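Local coordinates for SNF1-like protein kinase ssp2 (Schizosaccharomyces pombe, PDB 2QRD), which probably acts as the catalytic alpha subunit of an AMP-activated protein kinase of the SNF1 family, phosphorylating proteins on serine and threonine in response to cellular energy status, at residues F15-R20 / F90-K95; Q35-Q40 / V131-S136; M55-S60 / Y77-L82. One frame throughout, in Å; residues are numbered along the deposited sequence.

Interactions 1 and 3 show how one antiparallel sheet is assembled strand by strand, and interaction 2 how the helices behind it are joined. Strands 89-101 and 74-84 are neighbours, so interactions 1 and 3, whose centres lie about 11 Å apart, share a seam: D93 N probably bonds Q81 O at 2.8 Å, and K95 NZ meets E79 OE1 in a 3.0 Å salt bridge. Interaction 2 is centred about 15 Å from interaction 1 and about 14 Å from interaction 3; L92 CD2 packs on L134 CD1 at 4.0 Å. All three belong to the adenylate sensor region, in a C-terminal fragment without the kinase catalytic domain.

Interaction 1: F15-R20 / F90-K95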
# COMPACT_ATOMS: atom_id res chain seq x y z
N PHE A 15 14.39 10.81 -10.51
CA PHE A 15 14.56 11.73 -9.41
C PHE A 15 14.15 13.11 -9.91
O PHE A 15 14.34 13.43 -11.09
CB PHE A 15 16.00 11.74 -8.90
CG PHE A 15 16.30 10.63 -7.92
CD1 PHE A 15 17.17 9.58 -8.27
CD2 PHE A 15 15.71 10.61 -6.66
CE1 PHE A 15 17.45 8.55 -7.36
CE2 PHE A 15 15.98 9.59 -5.75
CZ PHE A 15 16.84 8.55 -6.10
N GLY A 16 13.54 13.89 -9.01
CA GLY A 16 13.23 15.28 -9.22
C GLY A 16 12.08 15.54 -10.17
O GLY A 16 11.26 14.66 -10.41
N VAL A 17 12.04 16.78 -10.66
CA VAL A 17 11.16 17.20 -11.73
C VAL A 17 11.98 17.73 -12.96
O VAL A 17 13.00 18.39 -12.82
CB VAL A 17 9.91 18.11 -11.20
CG1 VAL A 17 10.10 18.60 -9.77
CG2 VAL A 17 9.43 19.19 -12.17
N ARG A 18 11.53 17.35 -14.15
CA ARG A 18 12.18 17.74 -15.40
C ARG A 18 11.86 19.19 -15.74
O ARG A 18 10.72 19.65 -15.53
CB ARG A 18 11.72 16.87 -16.57
CG ARG A 18 11.89 15.38 -16.44
CD ARG A 18 11.94 14.80 -17.82
NE ARG A 18 11.41 13.43 -17.93
CZ ARG A 18 12.11 12.31 -17.69
NH1 ARG A 18 13.38 12.38 -17.28
NH2 ARG A 18 11.53 11.13 -17.86
N CYS A 19 12.86 19.89 -16.26
CA CYS A 19 12.67 21.24 -16.75
C CYS A 19 13.47 21.43 -18.01
O CYS A 19 14.35 20.63 -18.32
CB CYS A 19 12.96 22.35 -15.70
SG CYS A 19 13.67 21.90 -14.14
N ARG A 20 13.14 22.48 -18.74
CA ARG A 20 13.78 22.79 -20.01
C ARG A 20 13.86 24.28 -20.16
O ARG A 20 13.19 25.02 -19.43
CB ARG A 20 12.99 22.20 -21.18
CG ARG A 20 13.33 20.74 -21.50
CD ARG A 20 13.06 20.40 -22.95
NE ARG A 20 11.76 19.75 -23.16
CZ ARG A 20 10.99 19.94 -24.24
NH1 ARG A 20 9.83 19.30 -24.35
NH2 ARG A 20 11.36 20.79 -25.20
N PHE A 90 17.11 20.03 -17.64
CA PHE A 90 17.50 20.20 -16.25
C PHE A 90 16.68 19.29 -15.34
O PHE A 90 15.55 18.91 -15.69
CB PHE A 90 17.36 21.67 -15.81
CG PHE A 90 18.18 22.61 -16.63
CD1 PHE A 90 17.63 23.24 -17.76
CD2 PHE A 90 19.51 22.88 -16.30
CE1 PHE A 90 18.40 24.12 -18.55
CE2 PHE A 90 20.27 23.76 -17.07
CZ PHE A 90 19.71 24.36 -18.21
N MET A 91 17.26 18.91 -14.21
CA MET A 91 16.48 18.31 -13.13
C MET A 91 16.41 19.29 -11.96
O MET A 91 17.42 19.93 -11.58
CB MET A 91 17.08 16.97 -12.66
CG MET A 91 16.38 16.35 -11.45
SD MET A 91 17.34 15.18 -10.47
CE MET A 91 17.65 13.85 -11.65
N LEU A 92 15.21 19.45 -11.42
CA LEU A 92 15.10 20.07 -10.12
C LEU A 92 15.08 18.96 -9.07
O LEU A 92 14.10 18.22 -8.93
CB LEU A 92 13.85 20.95 -10.06
CG LEU A 92 13.59 21.77 -8.78
CD1 LEU A 92 14.71 22.83 -8.57
CD2 LEU A 92 12.19 22.39 -8.89
N ASP A 93 16.20 18.80 -8.37
CA ASP A 93 16.31 17.84 -7.29
C ASP A 93 15.72 18.48 -6.00
O ASP A 93 15.90 19.67 -5.74
CB ASP A 93 17.77 17.36 -7.15
CG ASP A 93 17.99 16.40 -5.97
OD1 ASP A 93 17.49 15.23 -6.01
OD2 ASP A 93 18.67 16.82 -5.00
N VAL A 94 14.96 17.69 -5.23
CA VAL A 94 14.18 18.19 -4.10
C VAL A 94 14.34 17.16 -2.98
O VAL A 94 13.98 15.97 -3.16
CB VAL A 94 12.65 18.34 -4.42
CG1 VAL A 94 11.88 18.80 -3.17
CG2 VAL A 94 12.40 19.30 -5.60
N LYS A 95 14.91 17.60 -1.86
CA LYS A 95 15.23 16.70 -0.77
C LYS A 95 14.80 17.18 0.61
O LYS A 95 14.80 18.38 0.92
CB LYS A 95 16.72 16.39 -0.75
CG LYS A 95 17.59 17.50 -0.21
CD LYS A 95 18.91 16.98 0.30
CE LYS A 95 19.98 18.04 0.01
NZ LYS A 95 21.03 18.17 1.06
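M91 runs its chain out from the strand with CG opposite the backbone N (chi1 175°) and bends it at the far end (chi3 -63°), which carries its thioether across to F15 and G16. The methyl CE comes to 3.8 Å from F15 CB, while CG rests 4.0 Å from G16 CA. F15 turns its ring the other way, so its CB rather than its aromatic face receives the methionine. The lack of a side chain on G16 allows the close approach at this corner, where its CA sits 3.1 Å from L92 O with M91 CG nearby. Its phi of 74° is one that glycine adopts readily.

Beyond G16 the chain becomes strand 17-20, an outer strand within this chain of the KA1-like antiparallel sheet, and the pairing is regular. V17 and L92 form a hydrogen-bonded pair, as do C19 and F90, with R18 and M91 as the non-hydrogen-bonded pair between them. V17 N bonds L92 O and L92 N returns to V17 O, the latter at 2.8 Å; C19 N bonds F90 O and F90 N bonds C19 O, each at 2.9 Å.

V17, C19, F90 and L92 share the face turned to the helices. There C19 SG settles between two neighbours on the opposite strand, 4.1 Å from F90 CB and 4.2 Å from L92 CB, and helix 23-37 covers it through I26. The F90 ring presents its edge to R20 CA and C19 O. On the reverse side M91 packs against L31 of the SPCC1919.03c chain, and D93 OD1 bonds H63 ND1 of that same chain. F15, before strand 17-20, pairs edge to edge with an antiparallel strand of that chain, so the sheet runs on across the subunit interface.

Interaction 2: Q35-Q40 / V131-S136; sequences QRAGAQ and VCKLFS
R36 and K133 bury more surface here than any other residue, and they do so by crossing: the aliphatic part of the lysine runs over the flat end of the arginine. K133 CD stands 3.8 Å above the guanidinium plane, over its centre, so methylene rather than charge covers that face. Lower in the lysine chain, CG meets A37 CB at 3.9 Å; a bend at chi2 (-46°) then places CD over the guanidinium and CE near the backbone of R36.

NH2 of R36 donates to S136 OG at 2.6 Å, with an N-H...O angle of 156°, and makes a weak second bond to K133 O at 2.8 Å. S136 OG, accepting from the arginine, donates its own hydrogen bond to C132 O (2.8 Å), a carbonyl of the last helical turn. A positive group at this C-terminal helix end would probably be favoured by the carbonyls there, which may offset the nearness of the two like charges, R36 NH1 and K133 NZ, 4.4 Å apart at the surface.

Just past A37, helix 23-37 stops in a Schellman motif with G38, at positive phi, as its C-prime residue: A39 N returns to L34 O, and G38 N bonds weakly to Q35 O. The contact joins the C-terminal ends of helices 23-37 and 123-136, with K133 and L134 packed on A33, A37 and A39 resting on W62 of strand 57-63, and F135 and V131 turned to F95 and L74 of the SPCC1919.03c chain.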
# COMPACT_ATOMS: atom_id res chain seq x y z
N GLN A 35 6.85 30.79 -3.62
CA GLN A 35 6.16 31.91 -3.04
C GLN A 35 4.64 31.73 -3.08
O GLN A 35 3.93 32.17 -2.15
CB GLN A 35 6.57 33.22 -3.71
CG GLN A 35 5.81 34.42 -3.19
CD GLN A 35 5.87 35.60 -4.11
OE1 GLN A 35 6.59 36.56 -3.84
NE2 GLN A 35 5.10 35.55 -5.20
N ARG A 36 4.12 31.12 -4.15
CA ARG A 36 2.68 30.81 -4.22
C ARG A 36 2.29 29.73 -3.22
O ARG A 36 1.21 29.79 -2.64
CB ARG A 36 2.25 30.40 -5.62
CG ARG A 36 2.04 31.54 -6.57
CD ARG A 36 1.02 31.16 -7.61
NE ARG A 36 1.44 30.01 -8.41
CZ ARG A 36 0.61 29.21 -9.08
NH1 ARG A 36 -0.71 29.40 -9.05
NH2 ARG A 36 1.11 28.21 -9.79
N ALA A 37 3.17 28.76 -3.01
CA ALA A 37 2.91 27.70 -2.03
C ALA A 37 3.03 28.20 -0.58
O ALA A 37 2.61 27.51 0.35
CB ALA A 37 3.81 26.50 -2.28
N GLY A 38 3.55 29.41 -0.41
CA GLY A 38 3.78 30.02 0.90
C GLY A 38 5.11 29.70 1.58
O GLY A 38 5.31 30.06 2.73
N ALA A 39 6.02 29.01 0.89
CA ALA A 39 7.31 28.65 1.45
C ALA A 39 8.18 29.90 1.63
O ALA A 39 7.91 30.93 1.04
CB ALA A 39 8.03 27.62 0.55
N GLN A 40 9.20 29.79 2.48
CA GLN A 40 10.23 30.82 2.61
C GLN A 40 11.52 30.18 2.19
O GLN A 40 11.66 28.98 2.26
CB GLN A 40 10.34 31.35 4.03
CG GLN A 40 9.62 32.63 4.18
CD GLN A 40 8.84 32.77 5.47
OE1 GLN A 40 7.78 32.15 5.64
NE2 GLN A 40 9.34 33.58 6.37
N VAL A 131 4.87 20.94 -6.80
CA VAL A 131 4.64 20.46 -8.15
C VAL A 131 3.40 21.10 -8.77
O VAL A 131 3.44 21.52 -9.92
CB VAL A 131 4.61 18.90 -8.22
CG1 VAL A 131 4.05 18.43 -9.52
CG2 VAL A 131 6.02 18.34 -8.02
N CYS A 132 2.32 21.23 -8.00
CA CYS A 132 1.11 21.88 -8.51
C CYS A 132 1.30 23.36 -8.84
O CYS A 132 0.68 23.87 -9.77
CB CYS A 132 -0.06 21.69 -7.55
SG CYS A 132 -0.58 19.95 -7.57
N LYS A 133 2.15 24.03 -8.08
CA LYS A 133 2.46 25.43 -8.33
C LYS A 133 3.35 25.53 -9.57
O LYS A 133 3.10 26.35 -10.42
CB LYS A 133 3.18 26.05 -7.12
CG LYS A 133 2.34 26.14 -5.85
CD LYS A 133 0.94 26.68 -6.17
CE LYS A 133 0.11 26.80 -4.92
NZ LYS A 133 -1.22 27.24 -5.29
N LEU A 134 4.37 24.68 -9.68
CA LEU A 134 5.17 24.65 -10.90
C LEU A 134 4.34 24.38 -12.15
O LEU A 134 4.59 24.94 -13.22
CB LEU A 134 6.32 23.65 -10.79
CG LEU A 134 7.39 23.86 -9.70
CD1 LEU A 134 8.23 22.55 -9.46
CD2 LEU A 134 8.32 25.08 -9.99
N PHE A 135 3.31 23.54 -12.02
CA PHE A 135 2.52 23.13 -13.19
C PHE A 135 1.37 24.08 -13.55
O PHE A 135 0.85 24.04 -14.67
CB PHE A 135 2.01 21.71 -12.99
CG PHE A 135 3.07 20.66 -13.08
CD1 PHE A 135 2.72 19.31 -13.13
CD2 PHE A 135 4.43 21.01 -13.13
CE1 PHE A 135 3.70 18.32 -13.21
CE2 PHE A 135 5.42 20.02 -13.21
CZ PHE A 135 5.04 18.67 -13.26
N SER A 136 0.99 24.95 -12.63
CA SER A 136 -0.12 25.87 -12.88
C SER A 136 0.36 27.29 -13.13
O SER A 136 -0.44 28.15 -13.47
CB SER A 136 -1.10 25.87 -11.71
OG SER A 136 -0.44 26.29 -10.52

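Interaction 3: M55-S60 / Y77-L82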
# COMPACT_ATOMS: atom_id res chain seq x y z
N MET A 55 23.68 29.92 -6.52
CA MET A 55 22.33 30.47 -6.72
C MET A 55 21.30 29.39 -7.08
O MET A 55 20.11 29.59 -6.86
CB MET A 55 22.34 31.65 -7.72
CG MET A 55 22.35 31.31 -9.20
SD MET A 55 22.34 32.81 -10.20
CE MET A 55 21.47 32.33 -11.68
N TYR A 56 21.76 28.26 -7.61
CA TYR A 56 20.87 27.13 -7.97
C TYR A 56 20.60 26.13 -6.83
O TYR A 56 19.89 25.18 -7.01
CB TYR A 56 21.39 26.40 -9.22
CG TYR A 56 21.40 27.28 -10.44
CD1 TYR A 56 22.58 27.77 -10.96
CD2 TYR A 56 20.21 27.66 -11.07
CE1 TYR A 56 22.59 28.61 -12.06
CE2 TYR A 56 20.21 28.51 -12.19
CZ TYR A 56 21.40 28.96 -12.69
OH TYR A 56 21.43 29.79 -13.81
N THR A 57 21.19 26.39 -5.67
CA THR A 57 20.88 25.70 -4.41
C THR A 57 19.99 26.64 -3.57
O THR A 57 20.43 27.74 -3.16
CB THR A 57 22.18 25.39 -3.63
OG1 THR A 57 23.08 24.69 -4.49
CG2 THR A 57 21.92 24.55 -2.38
N ILE A 58 18.74 26.22 -3.37
CA ILE A 58 17.76 26.99 -2.60
C ILE A 58 17.40 26.16 -1.34
O ILE A 58 17.04 24.98 -1.46
CB ILE A 58 16.44 27.25 -3.41
CG1 ILE A 58 16.74 28.01 -4.71
CG2 ILE A 58 15.36 27.95 -2.54
CD1 ILE A 58 15.63 27.88 -5.81
N LYS A 59 17.50 26.79 -0.16
CA LYS A 59 16.95 26.18 1.05
C LYS A 59 15.59 26.79 1.37
O LYS A 59 15.44 28.00 1.41
CB LYS A 59 17.93 26.24 2.23
CG LYS A 59 19.20 25.43 2.00
CD LYS A 59 19.80 24.91 3.26
CE LYS A 59 21.25 24.45 3.02
NZ LYS A 59 21.72 23.37 3.98
N SER A 60 14.60 25.96 1.59
CA SER A 60 13.26 26.48 1.80
C SER A 60 12.70 25.99 3.14
O SER A 60 13.02 24.89 3.60
CB SER A 60 12.32 26.11 0.64
OG SER A 60 12.15 24.70 0.58
N TYR A 77 11.89 21.47 6.27
CA TYR A 77 13.01 22.03 5.51
C TYR A 77 13.32 21.22 4.23
O TYR A 77 13.59 20.01 4.26
CB TYR A 77 14.22 22.14 6.42
CG TYR A 77 13.93 22.96 7.65
CD1 TYR A 77 14.26 24.31 7.68
CD2 TYR A 77 13.33 22.39 8.81
CE1 TYR A 77 14.00 25.08 8.81
CE2 TYR A 77 13.07 23.17 9.94
CZ TYR A 77 13.40 24.52 9.92
OH TYR A 77 13.19 25.35 11.01
N ILE A 78 13.24 21.91 3.10
CA ILE A 78 13.36 21.29 1.79
C ILE A 78 14.46 22.07 1.02
O ILE A 78 14.40 23.30 0.88
CB ILE A 78 11.97 21.29 1.05
CG1 ILE A 78 10.93 20.47 1.83
CG2 ILE A 78 12.08 20.78 -0.41
CD1 ILE A 78 9.47 20.57 1.33
N GLU A 79 15.47 21.36 0.55
CA GLU A 79 16.49 21.99 -0.28
C GLU A 79 16.31 21.61 -1.75
O GLU A 79 16.13 20.44 -2.10
CB GLU A 79 17.86 21.57 0.21
CG GLU A 79 19.00 22.13 -0.59
CD GLU A 79 20.34 21.52 -0.19
OE1 GLU A 79 20.49 21.12 1.00
OE2 GLU A 79 21.24 21.43 -1.07
N LEU A 80 16.35 22.61 -2.62
CA LEU A 80 16.18 22.41 -4.06
C LEU A 80 17.51 22.57 -4.73
O LEU A 80 18.30 23.40 -4.33
CB LEU A 80 15.21 23.40 -4.66
CG LEU A 80 13.79 23.64 -4.12
CD1 LEU A 80 12.94 22.41 -4.22
CD2 LEU A 80 13.76 24.22 -2.73
N GLN A 81 17.77 21.76 -5.75
CA GLN A 81 19.02 21.84 -6.49
C GLN A 81 18.77 21.67 -7.98
O GLN A 81 18.29 20.63 -8.41
CB GLN A 81 20.00 20.78 -5.98
CG GLN A 81 21.35 20.77 -6.69
CD GLN A 81 22.14 22.03 -6.46
OE1 GLN A 81 22.62 22.29 -5.36
NE2 GLN A 81 22.31 22.82 -7.51
N LEU A 82 19.09 22.69 -8.76
CA LEU A 82 19.03 22.58 -10.20
C LEU A 82 20.34 21.97 -10.75
O LEU A 82 21.45 22.33 -10.33
CB LEU A 82 18.70 23.93 -10.88
CG LEU A 82 18.11 23.90 -12.32
CD1 LEU A 82 16.65 23.41 -12.34
CD2 LEU A 82 18.20 25.22 -13.06
O HOH W 1 24.08 25.19 -7.14
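Strands 57-60 and 77-82 pair antiparallel, their short axes 165° apart, I58 with L80 and S60 with I78 forming the hydrogen-bonded pairs. I78 O is gripped twice, by S60 N and by S60 OG (2.7 Å), from opposite faces of its plane.

T57, K59, E79 and Q81 share one face of the sheet. T57 OG1 donates to Q81 OE1 at 2.6 Å. Bent at chi2 (64°), the glutamine curls over onto its own strand, bringing NE2 to the carbonyl of the following residue, L82 O, 3.0 Å away and in the amide plane; NE2 also donates to a water that donates to T57 OG1. These bonds fix the flip of the amide, and a leucine in its place would probably leave the T57 hydroxyl without its acceptor and the water without a donor. Beside it, E79 OE2 touches T57 CG2, while OE1 is held chiefly by K95 of strand 89-101, with K59 NZ in a long salt bridge at 3.9 Å.

At the end of the pairing, Y56 CD2 meets L82 CD2 at 3.7 Å. The face of I58, S60, I78 and L80, where I58 CG2 lies against L80 CD2, packs on helices 23-37 and 123-136, the sheet-on-helices layering of the KA1-like fold.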